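Local structure of extracellular serine protease (Aeromonas sobria, 3WQB) at residues 374-379 against 397-402; 157-162 against 194-199; 5-10 against 59-64; 443-448 against 583-588. The protein cleaves peptide bonds after two basic residues, at least one of them lysine, as a secreted calcium-binding serine protease that attacks host plasma proteins and probably promotes virulence. The protein carries 1 engineered substitution. All coordinates share one frame; numbering follows the deposited sequence.

Contact 1 of 4, residues 374-379 against 397-402; sequences AKHQPV and EGWERN
P378 and E397 bring the two backbones closest, with CA atoms 4.4 Å apart, and from there the chains diverge until A374 and W399 stand 6.6 Å apart. The H376 ring lies between the diverging chains. Its CG sits between the backbone N and the carbonyl carbon (chi1 77°), which turns the imidazole toward G398 and W399. CE1 comes within 3.3 Å of W399 CD1, the two planes inclined at 75° in an oblique pairing, while H376 NE2 lies 3.5 Å from G398 CA. The loop at V372 and D373 holds both rings: W399 NE1 is hydrogen-bonded to V372 O and H376 ND1 to D373 O. Waters make the polar links between the segments. One donates to A374 O and H376 O and accepts from W399 N at 2.8 Å; a second joins H376 NE2 to E397 O, and a third Q377 O to E397 O. As P378 leads into the strand pairing of V379 with G395 and L396, the chemistry implies a water-mediated junction at the open end of the hairpin, in place of direct bonds between the two segments.

Contact 2 of 4, residues 157-162 against 194-199; sequences DWLYAL and SQLDRL
Q195 is the first residue of 194-199 to reach across, laying its amide against the methyls of L159; its OE1 is 3.6 Å from L159 CD1. With CG anti to the backbone N (chi1 -176°) and the chain extended beyond it, the glutamine spans the gap and crosses the leucine at about a right angle, while OE1 accepts a hydrogen bond from Q155 NE2 one turn earlier on the opposing helix. Q195 NE2 is bonded to the backbone of another protein chain, which also packs on L159. L196 comes next and sends CD2 in among three side chains: it lies 4.0 Å from L159 CD2, 4.2 Å from W158 CB and 4.3 Å from L162 CD1. One turn on, L199 CD2 packs 4.1 Å from L159 CD2 and also sits 3.4 Å from the carbonyl O of L162, an oxygen that takes a hydrogen bond from Y212 OH. Apolar branches thus carry most of the interface, and L159 meets all three of its partners. The helix axes approach to 10.9 Å and run almost parallel, 10° apart. Neighbouring helices aligned in this way, W158 and L162 also touching V77 of strand 73-77, are typical of the alpha/beta subtilisin fold, whose helices pack against a parallel sheet.

Contact 3 of 4, residues 5-10 against 59-64; sequences APLTGK and LWWAHR
R64 grips the carbonyl of A5 side-on, and the N-terminal segment 5-10 is thereby clipped to the short helix 60-64 of the subtilisin domain. A5 O lies in the guanidinium plane and accepts from two nitrogens: R64 NE reaches A5 O at 2.9 Å, with the donor nearly along the C=O axis, and R64 NH2 reaches the same A5 O at 2.8 Å. A bend at chi3 (74°) folds the arginine back so that this edge meets the carbonyl. Two residues on, the chain returns the bond, L7 N donating to R64 O at 2.8 Å, so R64 is held by its backbone as well as its side chain.

The L7 side chain lies over one face of the guanidinium, its CG 3.5 Å above the plane near the centre, and its CD1 continues to the two tryptophans, 4.0 Å from W60 CZ3 and 3.9 Å from W61 CD1. Outside this first shell, E22 forms a salt bridge with R64 NH1, which would favour the positive charge and, together with the two bonds to A5 O, restrict the group's rotation. G17 O accepts from W60 NE1, while W61 packs on L423 of helix 419-426. The segment's far end closes against the second indole, where G9 O meets the edge of W61 in the ring plane, 3.7 Å from CZ2.

Contact 4 of 4, residues 443-448 against 583-588; sequences INVTGS and GKLISW
The indole of W588 carries the I443 side chain on one face: CD1 stands 3.8 Å from the centroid of the five-membered ring and 20° off its normal, a CH-pi contact. At the rim, W588 NE1 donates to S462 OG on strand 460-466, which helps fix the ring's rotation. The two residues are an antiparallel hydrogen-bonded pair in the beta-sandwich of the P-domain, where strands 436-444 and 583-595 run side by side. Because W588 has CG between its backbone N and carbonyl carbon (chi1 69°), the indole lies alongside the isoleucine and both side chains point the same way.

Backbone bonds fasten the pair in both directions, I443 N to W588 O at 2.8 Å and W588 N to I443 O at 3.0 Å. On the sheet face shared by N444 and S587, a non-hydrogen-bonded pair, the asparagine OD1 approaches S587 CB at 3.6 Å. The ladder gains another rung where V445 N donates to I586 O, at the classic beta bulge formed by I586 and S587 opposite S480 of strand 471-482.

V445 points toward 583-588, and its CG2 meets L585 CD2 at 3.9 Å. L585 pairs directly with A450; between the two segments themselves the next link is a water, which donates to V445 O and to L585 O, each at 2.8 Å.

How the contacts relate
Contact 3 comes first along the chain, followed in series by contacts 2, 1 and 4, and none touches another. Contacts 1 and 2 both belong to the subtilase range, yet their centres lie about 36 Å apart on opposite sides of the chain's centre. Contact 2 joins helices 155-164 and 191-205, whereas contact 1 closes the end of the hairpin of strands 379-384 and 390-396. Contact 4 is in the P-domain; its centre is about 31 Å from that of contact 1 and about 57 Å from that of contact 3. Four separate contacts, joining segments 18 to 135 residues apart, thus span the protease and P-domains.

Contact 1 of 4, residues 374-379 against 397-402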
loop_
_atom_site.group_PDB
_atom_site.type_symbol
_atom_site.label_atom_id
_atom_site.label_comp_id
_atom_site.label_asym_id
_atom_site.label_seq_id
_atom_site.Cartn_x
_atom_site.Cartn_y
_atom_site.Cartn_z
ATOM N N ALA A 374 -17.365 3.633 -15.064
ATOM C CA ALA A 374 -18.561 3.738 -14.229
ATOM C C ALA A 374 -19.445 2.505 -14.262
ATOM O O ALA A 374 -20.210 2.262 -13.330
ATOM C CB ALA A 374 -19.374 4.961 -14.640
ATOM N N LYS A 375 -19.346 1.730 -15.333
ATOM C CA LYS A 375 -20.258 0.613 -15.534
ATOM C C LYS A 375 -19.628 -0.746 -15.251
ATOM O O LYS A 375 -20.265 -1.769 -15.477
ATOM C CB LYS A 375 -20.815 0.622 -16.964
ATOM C CG LYS A 375 -21.519 1.904 -17.390
ATOM C CD LYS A 375 -21.558 2.001 -18.919
ATOM C CE LYS A 375 -20.182 2.308 -19.525
ATOM N NZ LYS A 375 -20.212 2.318 -21.010
ATOM N N HIS A 376 -18.382 -0.787 -14.775
ATOM C CA HIS A 376 -17.747 -2.095 -14.581
ATOM C C HIS A 376 -18.583 -2.957 -13.634
ATOM O O HIS A 376 -19.142 -2.469 -12.654
ATOM C CB HIS A 376 -16.270 -1.984 -14.171
ATOM C CG HIS A 376 -16.042 -1.623 -12.734
ATOM N ND1 HIS A 376 -16.116 -0.327 -12.267
ATOM C CD2 HIS A 376 -15.702 -2.387 -11.667
ATOM C CE1 HIS A 376 -15.855 -0.311 -10.970
ATOM N NE2 HIS A 376 -15.592 -1.548 -10.583
ATOM N N GLN A 377 -18.674 -4.235 -13.955
ATOM C CA GLN A 377 -19.629 -5.121 -13.309
ATOM C C GLN A 377 -19.062 -5.733 -12.045
ATOM O O GLN A 377 -17.850 -5.940 -11.950
ATOM C CB GLN A 377 -20.014 -6.255 -14.271
ATOM C CG GLN A 377 -20.784 -5.812 -15.515
ATOM C CD GLN A 377 -22.205 -5.359 -15.221
ATOM O OE1 GLN A 377 -22.845 -5.827 -14.273
ATOM N NE2 GLN A 377 -22.707 -4.437 -16.036
ATOM N N PRO A 378 -19.935 -6.047 -11.072
ATOM C CA PRO A 378 -19.456 -6.857 -9.949
ATOM C C PRO A 378 -18.997 -8.233 -10.447
ATOM O O PRO A 378 -19.445 -8.705 -11.498
ATOM C CB PRO A 378 -20.696 -6.993 -9.052
ATOM C CG PRO A 378 -21.839 -6.776 -9.964
ATOM C CD PRO A 378 -21.386 -5.800 -10.997
ATOM N N VAL A 379 -18.113 -8.867 -9.688
ATOM C CA VAL A 379 -17.654 -10.206 -10.015
ATOM C C VAL A 379 -18.376 -11.203 -9.121
ATOM O O VAL A 379 -18.305 -11.120 -7.891
ATOM C CB VAL A 379 -16.132 -10.339 -9.842
ATOM C CG1 VAL A 379 -15.685 -11.751 -10.206
ATOM C CG2 VAL A 379 -15.403 -9.298 -10.691
ATOM N N GLU A 397 -17.402 -5.959 -5.619
ATOM C CA GLU A 397 -18.368 -4.989 -6.112
ATOM C C GLU A 397 -17.854 -4.222 -7.321
ATOM O O GLU A 397 -16.643 -4.163 -7.580
ATOM C CB GLU A 397 -18.725 -3.973 -5.015
ATOM C CG GLU A 397 -19.138 -4.605 -3.691
ATOM C CD GLU A 397 -18.002 -4.721 -2.679
ATOM O OE1 GLU A 397 -16.851 -5.056 -3.052
ATOM O OE2 GLU A 397 -18.278 -4.481 -1.485
ATOM N N GLY A 398 -18.799 -3.643 -8.058
ATOM C CA GLY A 398 -18.502 -2.558 -8.978
ATOM C C GLY A 398 -18.686 -1.261 -8.204
ATOM O O GLY A 398 -18.513 -1.230 -6.984
ATOM N N TRP A 399 -19.056 -0.184 -8.893
ATOM C CA TRP A 399 -19.370 1.078 -8.217
ATOM C C TRP A 399 -20.678 0.992 -7.453
ATOM O O TRP A 399 -21.694 0.540 -7.991
ATOM C CB TRP A 399 -19.489 2.210 -9.228
ATOM C CG TRP A 399 -18.181 2.720 -9.726
ATOM C CD1 TRP A 399 -17.615 2.471 -10.941
ATOM C CD2 TRP A 399 -17.267 3.563 -9.014
ATOM N NE1 TRP A 399 -16.408 3.117 -11.039
ATOM C CE2 TRP A 399 -16.170 3.798 -9.871
ATOM C CE3 TRP A 399 -17.278 4.164 -7.744
ATOM C CZ2 TRP A 399 -15.089 4.596 -9.501
ATOM C CZ3 TRP A 399 -16.204 4.960 -7.377
ATOM C CH2 TRP A 399 -15.119 5.170 -8.257
ATOM N N GLU A 400 -20.640 1.462 -6.210
ATOM C CA GLU A 400 -21.829 1.563 -5.359
ATOM C C GLU A 400 -21.829 2.887 -4.605
ATOM O O GLU A 400 -20.769 3.455 -4.305
ATOM C CB GLU A 400 -21.907 0.389 -4.378
ATOM C CG GLU A 400 -22.003 -0.959 -5.099
ATOM C CD GLU A 400 -22.038 -2.155 -4.175
ATOM O OE1 GLU A 400 -22.025 -1.959 -2.950
ATOM O OE2 GLU A 400 -22.091 -3.300 -4.676
ATOM N N ARG A 401 -23.020 3.398 -4.325
ATOM C CA ARG A 401 -23.157 4.664 -3.611
ATOM C C ARG A 401 -23.618 4.381 -2.183
ATOM O O ARG A 401 -24.617 3.685 -1.972
ATOM C CB ARG A 401 -24.154 5.577 -4.336
ATOM C CG ARG A 401 -24.076 7.045 -3.925
ATOM C CD ARG A 401 -25.065 7.887 -4.721
ATOM N NE ARG A 401 -24.542 9.234 -4.948
ATOM C CZ ARG A 401 -25.176 10.367 -4.657
ATOM N NH1 ARG A 401 -26.387 10.353 -4.115
ATOM N NH2 ARG A 401 -24.585 11.526 -4.915
ATOM N N ASN A 402 -22.894 4.914 -1.197
ATOM C CA ASN A 402 -23.255 4.669 0.203
ATOM C C ASN A 402 -24.410 5.564 0.672
ATOM O O ASN A 402 -24.930 6.368 -0.104
ATOM C CB ASN A 402 -22.030 4.706 1.139
ATOM C CG ASN A 402 -21.513 6.114 1.430
ATOM O OD1 ASN A 402 -22.194 7.127 1.218
ATOM N ND2 ASN A 402 -20.289 6.175 1.946
HETATM O O HOH W 1 -19.902 -0.083 -11.612
HETATM O O HOH W 2 -14.586 -2.348 -8.117
HETATM O O HOH W 3 -15.834 -5.605 -10.041
#

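Contact 2 of 4, residues 157-162 against 194-199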
loop_
_atom_site.group_PDB
_atom_site.type_symbol
_atom_site.label_atom_id
_atom_site.label_comp_id
_atom_site.label_asym_id
_atom_site.label_seq_id
_atom_site.Cartn_x
_atom_site.Cartn_y
_atom_site.Cartn_z
ATOM N N ASP A 157 15.873 1.666 10.858
ATOM C CA ASP A 157 15.891 2.370 9.577
ATOM C C ASP A 157 14.484 2.760 9.106
ATOM O O ASP A 157 14.301 3.850 8.543
ATOM C CB ASP A 157 16.639 1.553 8.529
ATOM C CG ASP A 157 18.109 1.388 8.872
ATOM O OD1 ASP A 157 18.682 2.311 9.498
ATOM O OD2 ASP A 157 18.683 0.354 8.495
ATOM N N TRP A 158 13.490 1.898 9.353
ATOM C CA TRP A 158 12.097 2.289 9.082
ATOM C C TRP A 158 11.725 3.538 9.892
ATOM O O TRP A 158 11.187 4.492 9.350
ATOM C CB TRP A 158 11.103 1.158 9.377
ATOM C CG TRP A 158 11.168 -0.007 8.430
ATOM C CD1 TRP A 158 11.501 -1.295 8.742
ATOM C CD2 TRP A 158 10.875 0.001 7.025
ATOM N NE1 TRP A 158 11.426 -2.095 7.622
ATOM C CE2 TRP A 158 11.060 -1.322 6.553
ATOM C CE3 TRP A 158 10.479 0.995 6.115
ATOM C CZ2 TRP A 158 10.866 -1.676 5.215
ATOM C CZ3 TRP A 158 10.298 0.642 4.780
ATOM C CH2 TRP A 158 10.483 -0.684 4.344
ATOM N N LEU A 159 12.024 3.523 11.188
ATOM C CA LEU A 159 11.800 4.681 12.045
ATOM C C LEU A 159 12.496 5.928 11.496
ATOM O O LEU A 159 11.888 7.002 11.408
ATOM C CB LEU A 159 12.307 4.377 13.457
ATOM C CG LEU A 159 11.485 3.364 14.257
ATOM C CD1 LEU A 159 12.219 3.028 15.532
ATOM C CD2 LEU A 159 10.084 3.903 14.559
ATOM N N TYR A 160 13.765 5.780 11.108
ATOM C CA TYR A 160 14.553 6.898 10.627
ATOM C C TYR A 160 13.906 7.573 9.413
ATOM O O TYR A 160 13.895 8.807 9.294
ATOM C CB TYR A 160 15.996 6.471 10.308
ATOM C CG TYR A 160 16.932 7.656 10.205
ATOM C CD1 TYR A 160 17.054 8.384 9.013
ATOM C CD2 TYR A 160 17.667 8.077 11.312
ATOM C CE1 TYR A 160 17.882 9.494 8.930
ATOM C CE2 TYR A 160 18.495 9.170 11.232
ATOM C CZ TYR A 160 18.600 9.883 10.046
ATOM O OH TYR A 160 19.416 10.980 9.972
ATOM N N ALA A 161 13.373 6.749 8.514
ATOM C CA ALA A 161 12.845 7.208 7.230
ATOM C C ALA A 161 11.415 7.722 7.306
ATOM O O ALA A 161 11.010 8.539 6.476
ATOM C CB ALA A 161 12.915 6.083 6.225
ATOM N N LEU A 162 10.646 7.219 8.270
ATOM C CA LEU A 162 9.203 7.406 8.261
ATOM C C LEU A 162 8.718 8.426 9.300
ATOM O O LEU A 162 7.544 8.444 9.675
ATOM C CB LEU A 162 8.493 6.054 8.395
ATOM C CG LEU A 162 8.536 5.186 7.127
ATOM C CD1 LEU A 162 8.218 3.735 7.448
ATOM C CD2 LEU A 162 7.590 5.739 6.043
ATOM N N SER A 194 2.975 -2.059 15.586
ATOM C CA SER A 194 2.405 -1.122 16.552
ATOM C C SER A 194 3.256 0.143 16.652
ATOM O O SER A 194 2.729 1.254 16.654
ATOM C CB SER A 194 2.260 -1.781 17.928
ATOM O OG SER A 194 1.749 -0.874 18.886
ATOM N N GLN A 195 4.573 -0.030 16.689
ATOM C CA GLN A 195 5.487 1.100 16.802
ATOM C C GLN A 195 5.362 2.024 15.593
ATOM O O GLN A 195 5.319 3.250 15.743
ATOM C CB GLN A 195 6.924 0.620 16.972
ATOM C CG GLN A 195 7.925 1.743 17.193
ATOM C CD GLN A 195 9.314 1.233 17.476
ATOM O OE1 GLN A 195 9.878 0.488 16.682
ATOM N NE2 GLN A 195 9.889 1.645 18.605
ATOM N N LEU A 196 5.298 1.450 14.395
ATOM C CA LEU A 196 5.152 2.279 13.200
ATOM C C LEU A 196 3.757 2.916 13.117
ATOM O O LEU A 196 3.629 4.081 12.747
ATOM C CB LEU A 196 5.511 1.499 11.931
ATOM C CG LEU A 196 7.008 1.202 11.812
ATOM C CD1 LEU A 196 7.279 0.192 10.712
ATOM C CD2 LEU A 196 7.820 2.474 11.573
ATOM N N ASP A 197 2.716 2.170 13.492
ATOM C CA ASP A 197 1.373 2.750 13.507
ATOM C C ASP A 197 1.297 3.948 14.446
ATOM O O ASP A 197 0.689 4.960 14.101
ATOM C CB ASP A 197 0.321 1.716 13.900
ATOM C CG ASP A 197 -0.020 0.752 12.770
ATOM O OD1 ASP A 197 0.551 0.857 11.657
ATOM O OD2 ASP A 197 -0.883 -0.121 13.002
ATOM N N ARG A 198 1.941 3.844 15.608
ATOM C CA ARG A 198 1.933 4.945 16.572
ATOM C C ARG A 198 2.676 6.153 16.012
ATOM O O ARG A 198 2.242 7.300 16.189
ATOM C CB ARG A 198 2.526 4.492 17.906
ATOM C CG ARG A 198 1.620 3.535 18.666
ATOM C CD ARG A 198 2.342 2.871 19.814
ATOM N NE ARG A 198 1.526 1.829 20.426
ATOM C CZ ARG A 198 1.889 1.128 21.496
ATOM N NH1 ARG A 198 3.059 1.354 22.080
ATOM N NH2 ARG A 198 1.080 0.196 21.978
ATOM N N LEU A 199 3.793 5.898 15.334
ATOM C CA LEU A 199 4.535 6.975 14.692
ATOM C C LEU A 199 3.684 7.655 13.616
ATOM O O LEU A 199 3.635 8.886 13.529
ATOM C CB LEU A 199 5.828 6.440 14.072
ATOM C CG LEU A 199 6.652 7.427 13.247
ATOM C CD1 LEU A 199 7.154 8.584 14.108
ATOM C CD2 LEU A 199 7.800 6.712 12.544
#

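Contact 3 of 4, residues 5-10 against 59-64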
loop_
_atom_site.group_PDB
_atom_site.type_symbol
_atom_site.label_atom_id
_atom_site.label_comp_id
_atom_site.label_asym_id
_atom_site.label_seq_id
_atom_site.Cartn_x
_atom_site.Cartn_y
_atom_site.Cartn_z
ATOM N N ALA A 5 -0.087 29.768 -21.452
ATOM C CA ALA A 5 0.125 30.922 -20.587
ATOM C C ALA A 5 -0.456 30.698 -19.196
ATOM O O ALA A 5 -1.368 29.893 -19.036
ATOM C CB ALA A 5 -0.507 32.154 -21.224
ATOM N N PRO A 6 0.055 31.423 -18.182
ATOM C CA PRO A 6 -0.573 31.332 -16.866
ATOM C C PRO A 6 -2.016 31.824 -16.892
ATOM O O PRO A 6 -2.369 32.699 -17.696
ATOM C CB PRO A 6 0.264 32.282 -16.006
ATOM C CG PRO A 6 1.567 32.383 -16.712
ATOM C CD PRO A 6 1.251 32.288 -18.160
ATOM N N LEU A 7 -2.836 31.252 -16.021
ATOM C CA LEU A 7 -4.179 31.754 -15.786
ATOM C C LEU A 7 -4.176 32.547 -14.497
ATOM O O LEU A 7 -3.357 32.295 -13.603
ATOM C CB LEU A 7 -5.177 30.602 -15.678
ATOM C CG LEU A 7 -5.452 29.787 -16.941
ATOM C CD1 LEU A 7 -6.308 28.579 -16.581
ATOM C CD2 LEU A 7 -6.115 30.621 -18.038
ATOM N N THR A 8 -5.109 33.491 -14.387
ATOM C CA THR A 8 -5.241 34.271 -13.156
ATOM C C THR A 8 -5.797 33.423 -12.016
ATOM O O THR A 8 -5.551 33.712 -10.844
ATOM C CB THR A 8 -6.148 35.499 -13.341
ATOM O OG1 THR A 8 -7.500 35.069 -13.529
ATOM C CG2 THR A 8 -5.699 36.332 -14.529
ATOM N N GLY A 9 -6.548 32.378 -12.370
ATOM C CA GLY A 9 -7.241 31.551 -11.387
ATOM C C GLY A 9 -8.604 32.101 -11.011
ATOM O O GLY A 9 -9.325 31.501 -10.209
ATOM N N LYS A 10 -8.961 33.235 -11.609
ATOM C CA LYS A 10 -10.202 33.943 -11.273
ATOM C C LYS A 10 -11.111 34.112 -12.481
ATOM O O LYS A 10 -12.173 34.730 -12.383
ATOM C CB LYS A 10 -9.898 35.326 -10.681
ATOM C CG LYS A 10 -8.900 35.344 -9.525
ATOM C CD LYS A 10 -9.357 34.496 -8.345
ATOM C CE LYS A 10 -8.255 34.381 -7.303
ATOM N NZ LYS A 10 -8.654 33.468 -6.198
ATOM N N LEU A 59 -4.619 17.974 -13.532
ATOM C CA LEU A 59 -3.870 18.934 -12.723
ATOM C C LEU A 59 -3.463 20.167 -13.524
ATOM O O LEU A 59 -2.748 21.032 -13.011
ATOM C CB LEU A 59 -2.629 18.278 -12.104
ATOM C CG LEU A 59 -1.660 17.529 -13.024
ATOM C CD1 LEU A 59 -0.988 18.431 -14.045
ATOM C CD2 LEU A 59 -0.619 16.818 -12.174
ATOM N N TRP A 60 -3.941 20.271 -14.764
ATOM C CA TRP A 60 -3.506 21.363 -15.640
ATOM C C TRP A 60 -3.784 22.767 -15.071
ATOM O O TRP A 60 -3.001 23.686 -15.284
ATOM C CB TRP A 60 -4.098 21.195 -17.037
ATOM C CG TRP A 60 -5.592 21.270 -17.102
ATOM C CD1 TRP A 60 -6.470 20.225 -17.090
ATOM C CD2 TRP A 60 -6.383 22.462 -17.209
ATOM N NE1 TRP A 60 -7.763 20.691 -17.177
ATOM C CE2 TRP A 60 -7.737 22.060 -17.248
ATOM C CE3 TRP A 60 -6.079 23.833 -17.262
ATOM C CZ2 TRP A 60 -8.786 22.978 -17.353
ATOM C CZ3 TRP A 60 -7.128 24.747 -17.358
ATOM C CH2 TRP A 60 -8.461 24.314 -17.397
ATOM N N TRP A 61 -4.893 22.928 -14.353
ATOM C CA TRP A 61 -5.257 24.225 -13.804
ATOM C C TRP A 61 -4.373 24.572 -12.621
ATOM O O TRP A 61 -4.010 25.729 -12.446
ATOM C CB TRP A 61 -6.746 24.262 -13.463
ATOM C CG TRP A 61 -7.267 25.576 -12.953
ATOM C CD1 TRP A 61 -7.863 26.572 -13.683
ATOM C CD2 TRP A 61 -7.284 26.016 -11.588
ATOM N NE1 TRP A 61 -8.236 27.606 -12.852
ATOM C CE2 TRP A 61 -7.900 27.288 -11.563
ATOM C CE3 TRP A 61 -6.832 25.458 -10.381
ATOM C CZ2 TRP A 61 -8.065 28.019 -10.379
ATOM C CZ3 TRP A 61 -7.005 26.179 -9.203
ATOM C CH2 TRP A 61 -7.622 27.444 -9.211
ATOM N N ALA A 62 -3.999 23.577 -11.814
ATOM C CA ALA A 62 -2.968 23.805 -10.804
ATOM C C ALA A 62 -1.683 24.337 -11.453
ATOM O O ALA A 62 -1.143 25.362 -11.038
ATOM C CB ALA A 62 -2.693 22.545 -10.009
ATOM N N HIS A 63 -1.222 23.662 -12.497
ATOM C CA HIS A 63 -0.006 24.084 -13.167
ATOM C C HIS A 63 -0.130 25.469 -13.799
ATOM O O HIS A 63 0.798 26.263 -13.698
ATOM C CB HIS A 63 0.441 23.034 -14.183
ATOM C CG HIS A 63 1.148 21.870 -13.559
ATOM N ND1 HIS A 63 2.119 21.150 -14.222
ATOM C CD2 HIS A 63 1.043 21.314 -12.327
ATOM C CE1 HIS A 63 2.571 20.194 -13.432
ATOM N NE2 HIS A 63 1.934 20.269 -12.277
ATOM N N ARG A 64 -1.275 25.769 -14.418
ATOM C CA ARG A 64 -1.472 27.068 -15.054
ATOM C C ARG A 64 -1.671 28.195 -14.046
ATOM O O ARG A 64 -1.566 29.354 -14.417
ATOM C CB ARG A 64 -2.649 27.037 -16.037
ATOM C CG ARG A 64 -2.401 26.207 -17.286
ATOM C CD ARG A 64 -3.459 26.450 -18.346
ATOM N NE ARG A 64 -3.266 27.747 -18.994
ATOM C CZ ARG A 64 -4.104 28.299 -19.869
ATOM N NH1 ARG A 64 -5.218 27.677 -20.230
ATOM N NH2 ARG A 64 -3.818 29.488 -20.386
#

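Contact 4 of 4, residues 443-448 against 583-588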
loop_
_atom_site.group_PDB
_atom_site.type_symbol
_atom_site.label_atom_id
_atom_site.label_comp_id
_atom_site.label_asym_id
_atom_site.label_seq_id
_atom_site.Cartn_x
_atom_site.Cartn_y
_atom_site.Cartn_z
ATOM N N ILE A 443 -16.203 -8.968 19.938
ATOM C CA ILE A 443 -17.326 -9.886 19.999
ATOM C C ILE A 443 -16.774 -11.303 19.921
ATOM O O ILE A 443 -16.308 -11.735 18.867
ATOM C CB ILE A 443 -18.338 -9.643 18.839
ATOM C CG1 ILE A 443 -18.778 -8.171 18.775
ATOM C CG2 ILE A 443 -19.547 -10.561 18.978
ATOM C CD1 ILE A 443 -17.918 -7.296 17.878
ATOM N N ASN A 444 -16.811 -12.017 21.043
ATOM C CA ASN A 444 -16.469 -13.431 21.056
ATOM C C ASN A 444 -17.691 -14.243 20.649
ATOM O O ASN A 444 -18.786 -14.029 21.171
ATOM C CB ASN A 444 -15.979 -13.871 22.440
ATOM C CG ASN A 444 -14.676 -13.203 22.843
ATOM O OD1 ASN A 444 -13.686 -13.248 22.113
ATOM N ND2 ASN A 444 -14.668 -12.593 24.014
ATOM N N VAL A 445 -17.498 -15.171 19.718
ATOM C CA VAL A 445 -18.604 -15.915 19.125
ATOM C C VAL A 445 -18.575 -17.333 19.679
ATOM O O VAL A 445 -17.511 -17.945 19.778
ATOM C CB VAL A 445 -18.517 -15.895 17.577
ATOM C CG1 VAL A 445 -19.617 -16.738 16.945
ATOM C CG2 VAL A 445 -18.606 -14.463 17.066
ATOM N N THR A 446 -19.746 -17.836 20.056
ATOM C CA THR A 446 -19.864 -19.135 20.718
ATOM C C THR A 446 -21.035 -19.949 20.174
ATOM O O THR A 446 -21.958 -19.411 19.551
ATOM C CB THR A 446 -20.052 -18.981 22.251
ATOM O OG1 THR A 446 -21.234 -18.219 22.517
ATOM C CG2 THR A 446 -18.846 -18.299 22.905
ATOM N N GLY A 447 -20.990 -21.254 20.417
ATOM C CA GLY A 447 -22.094 -22.139 20.075
ATOM C C GLY A 447 -22.314 -22.363 18.591
ATOM O O GLY A 447 -21.418 -22.133 17.772
ATOM N N SER A 448 -23.527 -22.790 18.251
ATOM C CA SER A 448 -23.877 -23.203 16.889
ATOM C C SER A 448 -23.760 -22.098 15.838
ATOM O O SER A 448 -23.494 -22.382 14.676
ATOM C CB SER A 448 -25.293 -23.793 16.860
ATOM O OG SER A 448 -26.241 -22.828 17.276
ATOM N N GLY A 583 -15.599 -24.693 9.205
ATOM C CA GLY A 583 -14.808 -23.725 9.937
ATOM C C GLY A 583 -15.566 -23.200 11.137
ATOM O O GLY A 583 -16.696 -23.615 11.412
ATOM N N LYS A 584 -14.947 -22.267 11.845
ATOM C CA LYS A 584 -15.499 -21.740 13.078
ATOM C C LYS A 584 -15.089 -20.284 13.212
ATOM O O LYS A 584 -13.903 -19.984 13.207
ATOM C CB LYS A 584 -14.976 -22.559 14.268
ATOM C CG LYS A 584 -15.378 -22.044 15.645
ATOM C CD LYS A 584 -14.862 -22.957 16.750
ATOM C CE LYS A 584 -13.372 -22.768 17.002
ATOM N NZ LYS A 584 -12.908 -23.500 18.214
ATOM N N LEU A 585 -16.065 -19.385 13.310
ATOM C CA LEU A 585 -15.773 -17.999 13.665
ATOM C C LEU A 585 -15.509 -17.937 15.168
ATOM O O LEU A 585 -16.326 -18.400 15.970
ATOM C CB LEU A 585 -16.939 -17.081 13.287
ATOM C CG LEU A 585 -16.794 -15.591 13.601
ATOM C CD1 LEU A 585 -15.589 -14.958 12.887
ATOM C CD2 LEU A 585 -18.069 -14.855 13.249
ATOM N N ILE A 586 -14.363 -17.376 15.534
ATOM C CA ILE A 586 -13.933 -17.295 16.933
ATOM C C ILE A 586 -14.307 -15.942 17.550
ATOM O O ILE A 586 -14.962 -15.877 18.591
ATOM C CB ILE A 586 -12.406 -17.575 17.068
ATOM C CG1 ILE A 586 -12.078 -18.995 16.590
ATOM C CG2 ILE A 586 -11.924 -17.342 18.513
ATOM C CD1 ILE A 586 -10.603 -19.236 16.303
ATOM N N SER A 587 -13.889 -14.861 16.898
ATOM C CA SER A 587 -14.157 -13.527 17.403
ATOM C C SER A 587 -13.957 -12.537 16.285
ATOM O O SER A 587 -13.288 -12.830 15.300
ATOM C CB SER A 587 -13.202 -13.171 18.544
ATOM O OG SER A 587 -11.876 -13.026 18.079
ATOM N N TRP A 588 -14.534 -11.356 16.451
ATOM C CA TRP A 588 -14.146 -10.225 15.635
ATOM C C TRP A 588 -14.212 -8.974 16.479
ATOM O O TRP A 588 -14.863 -8.966 17.530
ATOM C CB TRP A 588 -15.000 -10.104 14.371
ATOM C CG TRP A 588 -16.430 -9.709 14.576
ATOM C CD1 TRP A 588 -17.402 -10.430 15.209
ATOM C CD2 TRP A 588 -17.055 -8.504 14.118
ATOM N NE1 TRP A 588 -18.587 -9.748 15.179
ATOM C CE2 TRP A 588 -18.406 -8.562 14.515
ATOM C CE3 TRP A 588 -16.596 -7.371 13.429
ATOM C CZ2 TRP A 588 -19.314 -7.542 14.222
ATOM C CZ3 TRP A 588 -17.499 -6.360 13.133
ATOM C CH2 TRP A 588 -18.844 -6.454 13.527
HETATM O O HOH W 4 -16.175 -19.893 18.309
#